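PDB 6NKD: spore germination lipase LipC from Metagenome, which probably hydrolyses lipid esters as a GDSL-family lipase with lysophospholipase-type activity, and is thought to act in spore germination. Local coordinates for residues E34-E39 / A205-L210. Numbering follows the deposited sequence.
Sequences EEDLNE and AGYGRL
Tyr207, in the C-terminal tail that follows the last helix of this SGNH-hydrolase (GDSL) alpha/beta/alpha fold, anchors the tail to the end of helix 25-37, an example of how one aromatic residue can tie a chain terminus to a helix. With CG anti to its own carbonyl carbon (chi1 -59°), the ring lies alongside the end of helix 25-37 and puts its hydroxyl at Asp36. There Tyr207 OH donates a hydrogen bond to Asp36 OD2 at 2.9 Å, meeting the carboxylate on its anti side and 16° out of its plane. The two side chains cross at about a right angle, and Asp36 CB rests 3.6 Å from Tyr207 CE2. Leu37 supplies the apolar half: its CD2 approaches Tyr207 CD2 obliquely at 4.0 Å, while CD1 stands over one ring face, offset toward the rim. A leucine in place of Tyr207 would probably leave Asp36 OD2 without its hydroxyl donor and open a gap beside Leu37. Asp36 OD2 also forms a salt bridge with Arg203 NE of helix 192-204, so one carboxylate oxygen joins that helix and the tail behind it to helix 25-37. Tyr29 and Met33 of helix 25-37 also touch the tyrosine, and Leu37 reaches on to Leu3 of strand 3-9.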
ATOM      1  N   GLU A  34     -24.771   7.971  12.811  1.00 70.60           N
ATOM      2  CA  GLU A  34     -25.235   9.342  12.621  1.00 75.05           C
ATOM      3  C   GLU A  34     -26.694   9.372  12.186  1.00 77.45           C
ATOM      4  O   GLU A  34     -27.467  10.229  12.630  1.00 80.04           O
ATOM      5  CB  GLU A  34     -24.365  10.056  11.586  1.00 76.39           C
ATOM      6  CG  GLU A  34     -22.903  10.195  11.964  1.00 78.26           C
ATOM      7  CD  GLU A  34     -22.093  10.902  10.893  1.00 81.79           C
ATOM      8  OE1 GLU A  34     -22.618  11.079   9.774  1.00 83.98           O
ATOM      9  OE2 GLU A  34     -20.937  11.285  11.170  1.00 83.14           O
ATOM     10  N   GLU A  35     -27.087   8.439  11.316  1.00 77.18           N
ATOM     11  CA  GLU A  35     -28.450   8.430  10.797  1.00 79.68           C
ATOM     12  C   GLU A  35     -29.455   8.028  11.870  1.00 80.66           C
ATOM     13  O   GLU A  35     -30.564   8.570  11.922  1.00 82.63           O
ATOM     14  CB  GLU A  35     -28.530   7.492   9.592  1.00 80.79           C
ATOM     15  CG  GLU A  35     -29.881   7.443   8.904  1.00 86.64           C
ATOM     16  CD  GLU A  35     -29.830   6.684   7.591  1.00 90.50           C
ATOM     17  OE1 GLU A  35     -30.406   7.175   6.595  1.00 93.39           O
ATOM     18  OE2 GLU A  35     -29.203   5.603   7.551  1.00 89.08           O
ATOM     19  N   ASP A  36     -29.084   7.088  12.744  1.00 79.16           N
ATOM     20  CA  ASP A  36     -30.007   6.599  13.761  1.00 79.33           C
ATOM     21  C   ASP A  36     -30.101   7.515  14.974  1.00 81.11           C
ATOM     22  O   ASP A  36     -31.091   7.442  15.710  1.00 83.01           O
ATOM     23  CB  ASP A  36     -29.599   5.198  14.221  1.00 77.58           C
ATOM     24  CG  ASP A  36     -29.628   4.184  13.096  1.00 76.57           C
ATOM     25  OD1 ASP A  36     -30.377   4.396  12.120  1.00 77.40           O
ATOM     26  OD2 ASP A  36     -28.900   3.172  13.190  1.00 75.08           O
ATOM     27  N   LEU A  37     -29.103   8.365  15.205  1.00 81.57           N
ATOM     28  CA  LEU A  37     -29.094   9.254  16.358  1.00 84.91           C
ATOM     29  C   LEU A  37     -29.193  10.724  15.978  1.00 88.09           C
ATOM     30  O   LEU A  37     -29.294  11.572  16.871  1.00 90.42           O
ATOM     31  CB  LEU A  37     -27.832   9.017  17.196  1.00 83.56           C
ATOM     32  CG  LEU A  37     -27.618   7.574  17.664  1.00 81.66           C
ATOM     33  CD1 LEU A  37     -26.404   7.472  18.571  1.00 81.14           C
ATOM     34  CD2 LEU A  37     -28.862   7.043  18.362  1.00 83.50           C
ATOM     35  N   ASN A  38     -29.169  11.045  14.684  1.00 88.88           N
ATOM     36  CA  ASN A  38     -29.292  12.418  14.194  1.00 92.01           C
ATOM     37  C   ASN A  38     -28.238  13.324  14.829  1.00 92.34           C
ATOM     38  O   ASN A  38     -28.543  14.368  15.411  1.00 94.83           O
ATOM     39  CB  ASN A  38     -30.703  12.960  14.434  1.00 97.39           C
ATOM     40  CG  ASN A  38     -31.056  14.104  13.502  1.00102.95           C
ATOM     41  OD1 ASN A  38     -30.178  14.740  12.917  1.00104.73           O
ATOM     42  ND2 ASN A  38     -32.349  14.373  13.357  1.00105.80           N
ATOM     43  N   GLU A  39     -26.978  12.910  14.711  1.00 90.17           N
ATOM     44  CA  GLU A  39     -25.872  13.659  15.290  1.00 91.11           C
ATOM     45  C   GLU A  39     -24.579  13.238  14.606  1.00 86.56           C
ATOM     46  O   GLU A  39     -24.350  12.048  14.381  1.00 84.23           O
ATOM     47  CB  GLU A  39     -25.781  13.429  16.804  1.00 93.45           C
ATOM     48  CG  GLU A  39     -24.712  14.252  17.500  1.00 96.74           C
ATOM     49  CD  GLU A  39     -24.825  14.189  19.011  1.00100.49           C
ATOM     50  OE1 GLU A  39     -25.812  13.610  19.510  1.00101.89           O
ATOM     51  OE2 GLU A  39     -23.929  14.721  19.699  1.00103.61           O
ATOM     52  N   ALA A 205     -28.028  -3.845  16.654  1.00 58.58           N
ATOM     53  CA  ALA A 205     -27.844  -4.075  18.081  1.00 60.03           C
ATOM     54  C   ALA A 205     -28.371  -2.936  18.941  1.00 63.37           C
ATOM     55  O   ALA A 205     -28.434  -3.089  20.164  1.00 65.83           O
ATOM     56  CB  ALA A 205     -26.364  -4.305  18.389  1.00 57.88           C
ATOM     57  N   GLY A 206     -28.747  -1.811  18.343  1.00 64.38           N
ATOM     58  CA  GLY A 206     -29.226  -0.684  19.112  1.00 69.48           C
ATOM     59  C   GLY A 206     -28.091   0.166  19.650  1.00 70.38           C
ATOM     60  O   GLY A 206     -26.918   0.003  19.296  1.00 67.90           O
ATOM     61  N   TYR A 207     -28.458   1.098  20.534  1.00 73.67           N
ATOM     62  CA  TYR A 207     -27.471   2.018  21.086  1.00 74.72           C
ATOM     63  C   TYR A 207     -27.632   2.250  22.585  1.00 82.34           C
ATOM     64  O   TYR A 207     -26.951   3.127  23.133  1.00 84.92           O
ATOM     65  CB  TYR A 207     -27.518   3.355  20.334  1.00 73.06           C
ATOM     66  CG  TYR A 207     -27.254   3.203  18.851  1.00 67.32           C
ATOM     67  CD1 TYR A 207     -25.956   3.127  18.361  1.00 63.18           C
ATOM     68  CD2 TYR A 207     -28.301   3.118  17.944  1.00 66.04           C
ATOM     69  CE1 TYR A 207     -25.709   2.979  17.008  1.00 59.78           C
ATOM     70  CE2 TYR A 207     -28.066   2.970  16.590  1.00 62.78           C
ATOM     71  CZ  TYR A 207     -26.768   2.901  16.128  1.00 59.88           C
ATOM     72  OH  TYR A 207     -26.529   2.756  14.779  1.00 56.95           O
ATOM     73  N   GLY A 208     -28.501   1.503  23.260  1.00 86.22           N
ATOM     74  CA  GLY A 208     -28.537   1.548  24.716  1.00 88.95           C
ATOM     75  C   GLY A 208     -28.982   2.896  25.250  1.00 93.69           C
ATOM     76  O   GLY A 208     -29.962   3.486  24.780  1.00 96.41           O
ATOM     77  N   ARG A 209     -28.250   3.394  26.249  1.00 96.22           N
ATOM     78  CA  ARG A 209     -28.600   4.638  26.925  1.00102.21           C
ATOM     79  C   ARG A 209     -28.359   5.876  26.071  1.00103.23           C
ATOM     80  O   ARG A 209     -28.804   6.963  26.453  1.00106.51           O
ATOM     81  CB  ARG A 209     -27.816   4.762  28.235  1.00104.79           C
ATOM     82  CG  ARG A 209     -28.319   3.871  29.357  1.00107.07           C
ATOM     83  CD  ARG A 209     -27.404   3.943  30.571  1.00108.01           C
ATOM     84  NE  ARG A 209     -27.174   5.317  31.011  1.00110.49           N
ATOM     85  CZ  ARG A 209     -27.956   5.971  31.863  1.00115.90           C
ATOM     86  NH1 ARG A 209     -29.030   5.380  32.370  1.00119.09           N
ATOM     87  NH2 ARG A 209     -27.668   7.219  32.208  1.00118.13           N
ATOM     88  N   LEU A 210     -27.668   5.744  24.937  1.00100.70           N
ATOM     89  CA  LEU A 210     -27.388   6.905  24.099  1.00102.18           C
ATOM     90  C   LEU A 210     -28.616   7.388  23.340  1.00107.52           C
ATOM     91  O   LEU A 210     -28.668   8.561  22.955  1.00109.40           O
ATOM     92  CB  LEU A 210     -26.263   6.583  23.115  1.00 95.65           C
ATOM     93  CG  LEU A 210     -24.911   6.235  23.742  1.00 92.50           C
ATOM     94  CD1 LEU A 210     -23.875   5.940  22.665  1.00 86.55           C
ATOM     95  CD2 LEU A 210     -24.445   7.360  24.656  1.00 95.03           C
TER